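Local coordinates for protein Beta/alpha-amylase (Paenibacillus polymyxa, PDB 3VOC) that hydrolyses alpha-1,4-glucosidic linkages of starch, this chain being the N-terminal beta-amylase domain that releases maltose from non-reducing chain ends, at residues 106-114 and 180-189; 156-166 and 249-260. One frame throughout, in Å; residues are numbered along the deposited sequence.

Interaction 1 (106-114 and 180-189)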
loop_
_atom_site.group_PDB
_atom_site.type_symbol
_atom_site.label_atom_id
_atom_site.label_comp_id
_atom_site.label_asym_id
_atom_site.label_seq_id
_atom_site.Cartn_x
_atom_site.Cartn_y
_atom_site.Cartn_z
ATOM N N ASP A 106 0.917 9.126 20.601
ATOM C CA ASP A 106 1.950 8.082 20.661
ATOM C C ASP A 106 1.431 6.697 20.203
ATOM O O ASP A 106 2.126 5.968 19.506
ATOM C CB ASP A 106 2.545 7.986 22.077
ATOM C CG ASP A 106 3.678 6.968 22.170
ATOM O OD1 ASP A 106 4.847 7.362 21.975
ATOM O OD2 ASP A 106 3.397 5.769 22.408
ATOM N N GLU A 107 0.213 6.346 20.599
ATOM C CA GLU A 107 -0.362 5.065 20.221
ATOM C C GLU A 107 -0.843 5.062 18.763
ATOM O O GLU A 107 -0.920 3.998 18.136
ATOM C CB GLU A 107 -1.563 4.752 21.116
ATOM C CG GLU A 107 -1.195 4.380 22.549
ATOM C CD GLU A 107 -2.423 4.109 23.399
ATOM O OE1 GLU A 107 -3.458 3.684 22.825
ATOM O OE2 GLU A 107 -2.346 4.340 24.633
ATOM N N MET A 108 -1.189 6.242 18.250
ATOM C CA MET A 108 -1.796 6.371 16.916
ATOM C C MET A 108 -0.807 6.632 15.801
ATOM O O MET A 108 -1.127 6.444 14.626
ATOM C CB MET A 108 -2.801 7.513 16.910
ATOM C CG MET A 108 -3.928 7.335 17.900
ATOM S SD MET A 108 -4.826 8.884 18.059
ATOM C CE MET A 108 -5.330 9.149 16.347
ATOM N N GLN A 109 0.385 7.088 16.156
ATOM C CA GLN A 109 1.320 7.487 15.127
ATOM C C GLN A 109 2.534 6.586 15.022
ATOM O O GLN A 109 2.624 5.557 15.712
ATOM C CB GLN A 109 1.719 8.954 15.334
ATOM C CG GLN A 109 0.516 9.915 15.185
ATOM C CD GLN A 109 0.877 11.362 15.445
ATOM O OE1 GLN A 109 1.922 11.661 16.034
ATOM N NE2 GLN A 109 0.004 12.277 15.004
ATOM N N PHE A 110 3.451 6.987 14.146
ATOM C CA PHE A 110 4.740 6.325 13.967
ATOM C C PHE A 110 5.821 7.318 14.322
ATOM O O PHE A 110 5.675 8.506 14.074
ATOM C CB PHE A 110 4.929 5.892 12.514
ATOM C CG PHE A 110 3.894 4.902 12.021
ATOM C CD1 PHE A 110 4.108 3.529 12.144
ATOM C CD2 PHE A 110 2.725 5.348 11.396
ATOM C CE1 PHE A 110 3.156 2.610 11.675
ATOM C CE2 PHE A 110 1.767 4.444 10.917
ATOM C CZ PHE A 110 1.989 3.069 11.048
ATOM N N LYS A 111 6.909 6.840 14.913
ATOM C CA LYS A 111 8.046 7.696 15.168
ATOM C C LYS A 111 9.293 6.992 14.647
ATOM O O LYS A 111 9.450 5.785 14.823
ATOM C CB LYS A 111 8.123 7.989 16.670
ATOM C CG LYS A 111 9.121 9.038 17.088
ATOM C CD LYS A 111 8.800 9.605 18.488
ATOM C CE LYS A 111 7.616 10.570 18.470
ATOM N NZ LYS A 111 7.536 11.414 19.704
ATOM N N ASP A 112 10.160 7.745 13.987
ATOM C CA ASP A 112 11.353 7.171 13.390
ATOM C C ASP A 112 12.576 7.159 14.307
ATOM O O ASP A 112 12.492 7.558 15.459
ATOM C CB ASP A 112 11.650 7.803 12.016
ATOM C CG ASP A 112 12.282 9.195 12.087
ATOM O OD1 ASP A 112 12.690 9.680 13.162
ATOM O OD2 ASP A 112 12.400 9.803 11.007
ATOM N N GLU A 113 13.702 6.675 13.769
ATOM C CA GLU A 113 14.962 6.549 14.504
ATOM C C GLU A 113 15.448 7.858 15.125
ATOM O O GLU A 113 16.164 7.830 16.124
ATOM C CB GLU A 113 16.053 5.986 13.584
ATOM C CG GLU A 113 15.738 4.587 13.030
ATOM C CD GLU A 113 16.774 4.119 12.035
ATOM O OE1 GLU A 113 17.937 4.597 12.087
ATOM O OE2 GLU A 113 16.434 3.263 11.213
ATOM N N SER A 114 15.045 8.990 14.546
ATOM C CA SER A 114 15.464 10.318 15.026
ATOM C C SER A 114 14.380 11.076 15.807
ATOM O O SER A 114 14.553 12.258 16.135
ATOM C CB SER A 114 15.942 11.173 13.842
ATOM O OG SER A 114 16.918 10.480 13.075
ATOM N N ARG A 180 17.686 4.813 2.400
ATOM C CA ARG A 180 16.959 3.590 2.762
ATOM C C ARG A 180 15.746 3.925 3.617
ATOM O O ARG A 180 14.866 3.083 3.811
ATOM C CB ARG A 180 17.849 2.582 3.497
ATOM C CG ARG A 180 18.391 3.092 4.804
ATOM C CD ARG A 180 18.454 2.040 5.923
ATOM N NE ARG A 180 18.811 2.794 7.123
ATOM C CZ ARG A 180 18.127 2.827 8.258
ATOM N NH1 ARG A 180 17.063 2.048 8.447
ATOM N NH2 ARG A 180 18.543 3.624 9.233
ATOM N N GLY A 181 15.709 5.157 4.122
ATOM C CA GLY A 181 14.682 5.554 5.072
ATOM C C GLY A 181 15.075 5.134 6.472
ATOM O O GLY A 181 16.272 4.927 6.764
ATOM N N LYS A 182 14.081 5.010 7.352
ATOM C CA LYS A 182 14.354 4.712 8.765
ATOM C C LYS A 182 13.299 3.761 9.324
ATOM O O LYS A 182 12.147 3.777 8.865
ATOM C CB LYS A 182 14.378 6.005 9.603
ATOM C CG LYS A 182 15.569 6.904 9.302
ATOM C CD LYS A 182 15.518 8.232 10.029
ATOM C CE LYS A 182 16.704 9.127 9.606
ATOM N NZ LYS A 182 16.646 10.445 10.325
ATOM N N PHE A 183 13.704 2.938 10.303
ATOM C CA PHE A 183 12.758 2.146 11.102
ATOM C C PHE A 183 11.759 3.065 11.818
ATOM O O PHE A 183 12.092 4.192 12.164
ATOM C CB PHE A 183 13.494 1.249 12.119
ATOM C CG PHE A 183 14.272 0.121 11.490
ATOM C CD1 PHE A 183 15.644 0.030 11.663
ATOM C CD2 PHE A 183 13.632 -0.863 10.749
ATOM C CE1 PHE A 183 16.373 -1.006 11.082
ATOM C CE2 PHE A 183 14.360 -1.918 10.159
ATOM C CZ PHE A 183 15.730 -1.989 10.333
ATOM N N GLN A 184 10.548 2.562 12.048
ATOM C CA GLN A 184 9.408 3.378 12.470
ATOM C C GLN A 184 8.749 2.806 13.722
ATOM O O GLN A 184 7.510 2.763 13.838
ATOM C CB GLN A 184 8.393 3.456 11.321
ATOM C CG GLN A 184 8.949 4.090 10.035
ATOM C CD GLN A 184 9.270 5.568 10.222
ATOM O OE1 GLN A 184 8.529 6.283 10.891
ATOM N NE2 GLN A 184 10.376 6.033 9.625
ATOM N N ALA A 185 9.583 2.351 14.660
ATOM C CA ALA A 185 9.095 1.678 15.852
ATOM C C ALA A 185 9.543 2.401 17.114
ATOM O O ALA A 185 9.832 1.755 18.129
ATOM C CB ALA A 185 9.580 0.208 15.868
ATOM N N TYR A 186 9.570 3.739 17.063
ATOM C CA TYR A 186 10.157 4.523 18.163
ATOM C C TYR A 186 9.184 5.242 19.064
ATOM O O TYR A 186 9.595 5.893 20.035
ATOM C CB TYR A 186 11.310 5.417 17.674
ATOM C CG TYR A 186 12.372 4.547 17.048
ATOM C CD1 TYR A 186 13.465 4.080 17.797
ATOM C CD2 TYR A 186 12.237 4.105 15.741
ATOM C CE1 TYR A 186 14.423 3.223 17.213
ATOM C CE2 TYR A 186 13.168 3.262 15.160
ATOM C CZ TYR A 186 14.261 2.818 15.897
ATOM O OH TYR A 186 15.189 1.988 15.288
ATOM N N THR A 187 7.888 5.096 18.788
ATOM C CA THR A 187 6.892 5.528 19.774
ATOM C C THR A 187 7.053 4.670 21.024
ATOM O O THR A 187 7.572 3.543 20.958
ATOM C CB THR A 187 5.440 5.394 19.275
ATOM O OG1 THR A 187 5.218 4.065 18.779
ATOM C CG2 THR A 187 5.149 6.418 18.170
ATOM N N GLU A 188 6.634 5.197 22.167
ATOM C CA GLU A 188 6.649 4.396 23.383
ATOM C C GLU A 188 5.797 3.147 23.211
ATOM O O GLU A 188 6.175 2.074 23.685
ATOM C CB GLU A 188 6.204 5.206 24.595
ATOM C CG GLU A 188 7.191 6.324 24.970
ATOM C CD GLU A 188 8.616 5.807 25.146
ATOM O OE1 GLU A 188 8.820 4.796 25.851
ATOM O OE2 GLU A 188 9.539 6.413 24.570
ATOM N N THR A 189 4.676 3.303 22.501
ATOM C CA THR A 189 3.722 2.217 22.251
ATOM C C THR A 189 4.387 1.100 21.457
ATOM O O THR A 189 4.250 -0.068 21.803
ATOM C CB THR A 189 2.461 2.734 21.525
ATOM O OG1 THR A 189 1.758 3.623 22.403
ATOM C CG2 THR A 189 1.524 1.586 21.112
HETATM O O HOH W 1 2.697 3.666 18.232
HETATM O O HOH W 2 6.493 4.100 15.977
HETATM O O HOH W 3 11.204 8.780 8.776
HETATM O O HOH W 4 14.097 11.725 10.561
#

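Interaction 2 (156-166 and 249-260)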
loop_
_atom_site.group_PDB
_atom_site.type_symbol
_atom_site.label_atom_id
_atom_site.label_comp_id
_atom_site.label_asym_id
_atom_site.label_seq_id
_atom_site.Cartn_x
_atom_site.Cartn_y
_atom_site.Cartn_z
ATOM N N LEU A 156 -8.120 -2.273 -0.210
ATOM C CA LEU A 156 -7.933 -1.715 1.120
ATOM C C LEU A 156 -6.625 -0.951 1.123
ATOM O O LEU A 156 -5.731 -1.259 0.319
ATOM C CB LEU A 156 -7.854 -2.830 2.157
ATOM C CG LEU A 156 -9.019 -3.815 2.157
ATOM C CD1 LEU A 156 -8.825 -4.819 3.282
ATOM C CD2 LEU A 156 -10.394 -3.109 2.245
ATOM N N SER A 157 -6.507 0.016 2.036
ATOM C CA SER A 157 -5.255 0.706 2.301
ATOM C C SER A 157 -4.618 0.147 3.584
ATOM O O SER A 157 -5.169 0.283 4.693
ATOM C CB SER A 157 -5.499 2.214 2.431
ATOM O OG SER A 157 -4.337 2.871 2.903
ATOM N N GLY A 158 -3.460 -0.487 3.430
ATOM C CA GLY A 158 -2.763 -1.101 4.568
ATOM C C GLY A 158 -1.820 -0.163 5.305
ATOM O O GLY A 158 -1.187 -0.564 6.277
ATOM N N GLY A 159 -1.714 1.075 4.841
ATOM C CA GLY A 159 -0.825 2.062 5.466
ATOM C C GLY A 159 -0.522 3.235 4.549
ATOM O O GLY A 159 -1.304 3.523 3.623
ATOM N N PRO A 160 0.597 3.938 4.809
ATOM C CA PRO A 160 0.958 5.136 4.049
ATOM C C PRO A 160 0.894 4.890 2.552
ATOM O O PRO A 160 1.287 3.811 2.059
ATOM C CB PRO A 160 2.402 5.412 4.479
ATOM C CG PRO A 160 2.500 4.780 5.889
ATOM C CD PRO A 160 1.630 3.576 5.808
ATOM N N SER A 161 0.391 5.890 1.835
ATOM C CA SER A 161 0.236 5.810 0.368
ATOM C C SER A 161 -0.538 4.588 -0.127
ATOM O O SER A 161 -0.322 4.130 -1.251
ATOM C CB SER A 161 1.603 5.916 -0.335
ATOM O OG SER A 161 2.154 7.213 -0.137
ATOM N N GLY A 162 -1.450 4.075 0.690
ATOM C CA GLY A 162 -2.248 2.918 0.311
ATOM C C GLY A 162 -1.499 1.593 0.283
ATOM O O GLY A 162 -1.967 0.627 -0.321
ATOM N N GLU A 163 -0.360 1.532 0.971
ATOM C CA GLU A 163 0.497 0.360 0.943
ATOM C C GLU A 163 0.666 -0.240 2.320
ATOM O O GLU A 163 0.777 0.481 3.311
ATOM C CB GLU A 163 1.865 0.753 0.377
ATOM C CG GLU A 163 1.776 1.232 -1.065
ATOM C CD GLU A 163 3.105 1.774 -1.596
ATOM O OE1 GLU A 163 4.000 2.144 -0.793
ATOM O OE2 GLU A 163 3.250 1.810 -2.834
ATOM N N LEU A 164 0.695 -1.564 2.399
ATOM C CA LEU A 164 0.957 -2.204 3.678
ATOM C C LEU A 164 2.448 -2.086 3.997
ATOM O O LEU A 164 3.260 -2.949 3.618
ATOM C CB LEU A 164 0.484 -3.665 3.676
ATOM C CG LEU A 164 0.668 -4.495 4.952
ATOM C CD1 LEU A 164 -0.419 -4.178 5.995
ATOM C CD2 LEU A 164 0.646 -5.986 4.626
ATOM N N ARG A 165 2.803 -1.010 4.694
ATOM C CA ARG A 165 4.187 -0.759 5.085
ATOM C C ARG A 165 4.208 0.284 6.192
ATOM O O ARG A 165 3.169 0.879 6.510
ATOM C CB ARG A 165 5.029 -0.266 3.891
ATOM C CG ARG A 165 4.572 1.085 3.305
ATOM C CD ARG A 165 5.662 1.672 2.418
ATOM N NE ARG A 165 5.218 2.845 1.659
ATOM C CZ ARG A 165 5.331 4.106 2.069
ATOM N NH1 ARG A 165 5.838 4.395 3.275
ATOM N NH2 ARG A 165 4.916 5.092 1.273
ATOM N N TYR A 166 5.390 0.493 6.768
ATOM C CA TYR A 166 5.644 1.612 7.663
ATOM C C TYR A 166 5.938 2.861 6.850
ATOM O O TYR A 166 6.312 2.740 5.695
ATOM C CB TYR A 166 6.841 1.304 8.548
ATOM C CG TYR A 166 6.543 0.225 9.567
ATOM C CD1 TYR A 166 5.942 0.550 10.792
ATOM C CD2 TYR A 166 6.871 -1.110 9.317
ATOM C CE1 TYR A 166 5.657 -0.423 11.741
ATOM C CE2 TYR A 166 6.582 -2.107 10.259
ATOM C CZ TYR A 166 5.981 -1.747 11.476
ATOM O OH TYR A 166 5.709 -2.703 12.436
ATOM N N TYR A 249 8.698 -6.645 13.733
ATOM C CA TYR A 249 8.405 -5.426 12.985
ATOM C C TYR A 249 7.457 -5.767 11.826
ATOM O O TYR A 249 6.423 -5.107 11.637
ATOM C CB TYR A 249 9.729 -4.867 12.484
ATOM C CG TYR A 249 9.718 -3.471 11.900
ATOM C CD1 TYR A 249 9.248 -2.371 12.637
ATOM C CD2 TYR A 249 10.234 -3.241 10.619
ATOM C CE1 TYR A 249 9.299 -1.071 12.088
ATOM C CE2 TYR A 249 10.276 -1.963 10.069
ATOM C CZ TYR A 249 9.808 -0.884 10.803
ATOM O OH TYR A 249 9.840 0.377 10.225
ATOM N N GLN A 250 7.788 -6.829 11.092
ATOM C CA GLN A 250 6.915 -7.336 10.028
ATOM C C GLN A 250 5.590 -7.878 10.567
ATOM O O GLN A 250 4.532 -7.612 9.969
ATOM C CB GLN A 250 7.614 -8.389 9.157
ATOM C CG GLN A 250 6.687 -8.939 8.046
ATOM C CD GLN A 250 7.404 -9.778 7.010
ATOM O OE1 GLN A 250 8.467 -9.402 6.515
ATOM N NE2 GLN A 250 6.811 -10.926 6.662
ATOM N N SER A 251 5.633 -8.611 11.691
ATOM C CA SER A 251 4.404 -9.201 12.280
ATOM C C SER A 251 3.296 -8.179 12.602
ATOM O O SER A 251 2.096 -8.497 12.503
ATOM C CB SER A 251 4.711 -10.068 13.520
ATOM O OG SER A 251 4.926 -9.258 14.676
ATOM N N VAL A 252 3.697 -6.964 12.987
ATOM C CA VAL A 252 2.763 -5.857 13.208
ATOM C C VAL A 252 1.943 -5.541 11.940
ATOM O O VAL A 252 0.710 -5.410 12.006
ATOM C CB VAL A 252 3.490 -4.596 13.756
ATOM C CG1 VAL A 252 2.567 -3.379 13.795
ATOM C CG2 VAL A 252 4.045 -4.866 15.161
ATOM N N LEU A 253 2.616 -5.428 10.801
ATOM C CA LEU A 253 1.930 -5.269 9.514
ATOM C C LEU A 253 1.059 -6.471 9.180
ATOM O O LEU A 253 -0.065 -6.314 8.690
ATOM C CB LEU A 253 2.936 -5.032 8.380
ATOM C CG LEU A 253 3.823 -3.788 8.510
ATOM C CD1 LEU A 253 4.885 -3.787 7.401
ATOM C CD2 LEU A 253 2.975 -2.501 8.454
ATOM N N GLU A 254 1.575 -7.671 9.442
ATOM C CA GLU A 254 0.825 -8.890 9.115
ATOM C C GLU A 254 -0.468 -8.980 9.928
ATOM O O GLU A 254 -1.526 -9.307 9.385
ATOM C CB GLU A 254 1.673 -10.144 9.328
ATOM C CG GLU A 254 2.852 -10.250 8.368
ATOM C CD GLU A 254 3.863 -11.296 8.800
ATOM O OE1 GLU A 254 4.075 -11.471 10.012
ATOM O OE2 GLU A 254 4.465 -11.933 7.928
ATOM N N LYS A 255 -0.386 -8.675 11.223
ATOM C CA LYS A 255 -1.583 -8.690 12.057
ATOM C C LYS A 255 -2.580 -7.622 11.594
ATOM O O LYS A 255 -3.794 -7.859 11.555
ATOM C CB LYS A 255 -1.245 -8.491 13.535
ATOM C CG LYS A 255 -2.495 -8.528 14.426
ATOM C CD LYS A 255 -2.142 -8.606 15.906
ATOM C CE LYS A 255 -3.406 -8.627 16.769
ATOM N NZ LYS A 255 -3.098 -8.398 18.217
ATOM N N HIS A 256 -2.052 -6.466 11.199
ATOM C CA HIS A 256 -2.881 -5.394 10.688
ATOM C C HIS A 256 -3.630 -5.855 9.428
ATOM O O HIS A 256 -4.828 -5.610 9.292
ATOM C CB HIS A 256 -2.008 -4.169 10.393
ATOM C CG HIS A 256 -2.775 -2.973 9.918
ATOM N ND1 HIS A 256 -3.784 -2.392 10.655
ATOM C CD2 HIS A 256 -2.657 -2.232 8.791
ATOM C CE1 HIS A 256 -4.271 -1.359 9.991
ATOM N NE2 HIS A 256 -3.606 -1.242 8.855
ATOM N N LEU A 257 -2.915 -6.523 8.518
ATOM C CA LEU A 257 -3.535 -7.044 7.296
ATOM C C LEU A 257 -4.679 -7.991 7.650
ATOM O O LEU A 257 -5.754 -7.932 7.045
ATOM C CB LEU A 257 -2.509 -7.769 6.427
ATOM C CG LEU A 257 -2.963 -8.197 5.026
ATOM C CD1 LEU A 257 -3.193 -6.967 4.137
ATOM C CD2 LEU A 257 -1.901 -9.136 4.406
ATOM N N GLY A 258 -4.430 -8.862 8.629
ATOM C CA GLY A 258 -5.448 -9.794 9.138
ATOM C C GLY A 258 -6.684 -9.072 9.662
ATOM O O GLY A 258 -7.830 -9.456 9.374
ATOM N N VAL A 259 -6.451 -8.030 10.450
ATOM C CA VAL A 259 -7.533 -7.269 11.055
ATOM C C VAL A 259 -8.379 -6.555 9.984
ATOM O O VAL A 259 -9.599 -6.668 9.984
ATOM C CB VAL A 259 -6.980 -6.259 12.090
ATOM C CG1 VAL A 259 -8.053 -5.243 12.491
ATOM C CG2 VAL A 259 -6.445 -7.007 13.313
ATOM N N ILE A 260 -7.725 -5.842 9.066
ATOM C CA ILE A 260 -8.457 -5.061 8.059
ATOM C C ILE A 260 -9.089 -5.970 7.014
ATOM O O ILE A 260 -10.175 -5.690 6.521
ATOM C CB ILE A 260 -7.602 -3.916 7.438
ATOM C CG1 ILE A 260 -6.477 -4.467 6.553
ATOM C CG2 ILE A 260 -7.055 -3.037 8.575
ATOM C CD1 ILE A 260 -5.603 -3.386 5.873
HETATM O O HOH W 5 -3.667 1.274 7.637
#

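Interaction 1 (106-114 and 180-189)
In the excursions that follow strands 73-79 and 153-156 of the (beta/alpha)8 barrel, Asp106 of helix 105-108 binds the start of helix 188-202. Its CG lies opposite the backbone N (chi1 -177°), which carries the carboxylate to the helix start. Each oxygen uses its syn lone pair on a backbone amide: Asp106 OD1 takes Glu188 N at 2.8 Å and OD2 takes Thr189 N. Thr189 OG1 also donates to Asp106 OD2, at 2.7 Å, nearly along the C-O axis, so a short acid matches two backbone amides and a hydroxyl. Thr187 is the N-cap itself; its OG1 accepts from Ala190 N, while CG2 turns to Asp106 O.

At the far end Glu113 is extended beyond CG. Glu113 OE2 is gripped by three donors: Phe183 N at 2.9 Å on the anti side, and Arg180 NH1 and NH2, the latter at 2.9 Å, end-on with the planes only 24° apart. Glu113 CA sits over the face of Tyr186, 3.9 Å from the ring centroid, a CH-pi contact. Between these ends Tyr186 N bonds to Lys111 O at 3.0 Å. Carboxylates thus bind backbone amides at both ends, Asp106 those of the first turn of helix 188-202, beside its Thr187 N-cap.

Interaction 2 (156-166 and 249-260)
Tyr166 OH donates to Tyr249 O at 2.6 Å, approaching in the carbonyl plane on a lone pair. That carbonyl belongs to helix 240-268, and Val252 CB lies 3.2 Å from Tyr166 OH. The two tyrosine rings form an offset stack, centroids 3.9 Å apart and planes at 2°, and their side chains run past one another in opposite directions. Leu253 CD2 covers the other face of Tyr166, 4.2 Å from its centroid, so this ring is sandwiched between an aromatic and an aliphatic group while its hydroxyl is pinned. Tyr249 OH is itself tied to Ala299 O, which fixes the second ring.

Facing the next turn of the helix, Leu164 of the loop, its CG opposite the backbone N (chi1 -179°), sends its end toward the helix, where CD1 approaches Leu253 O and the edge of His256, while Leu164 CD2 packs 4.0 Å from Leu257 CD1. Leucine suits this place because its branched end fills both directions. Gly158, with no side chain, brings its backbone close enough for Ile260 CD1 to lie 3.9 Å from its CA. Near this apolar seam, Arg165 NE gives Glu163 OE1, the predicted proton donor, a nearly straight bond (172°). The chemistry implies that the loop bearing Glu163 is attached to the helix by stacking and aliphatic packing, with one short hydroxyl bond setting the orientation of Tyr166.

In the fold
Interactions 1 and 2 lie with centres about 15 Å apart, and their segments alternate along the chain, so the excursions after strands 73-79 and 153-156 pack on each other, and the second also on helix 240-268. They touch directly: Gln184 N is 2.9 Å from Tyr249 OH, a probable hydrogen bond, and Phe110 CE1 is 3.6 Å from Tyr166 CD1. Residues 156-166 carry Glu163, the predicted proton donor, and Ser157 OG is hydrogen-bonded to His81 ND1, a probable substrate-binding residue. Interaction 1 stands farther out; the side chain of Phe110 is about 11 Å from that of Glu163. Its residues Phe110 and Gln184 pack against Tyr166, at the end of the segment that holds Glu163.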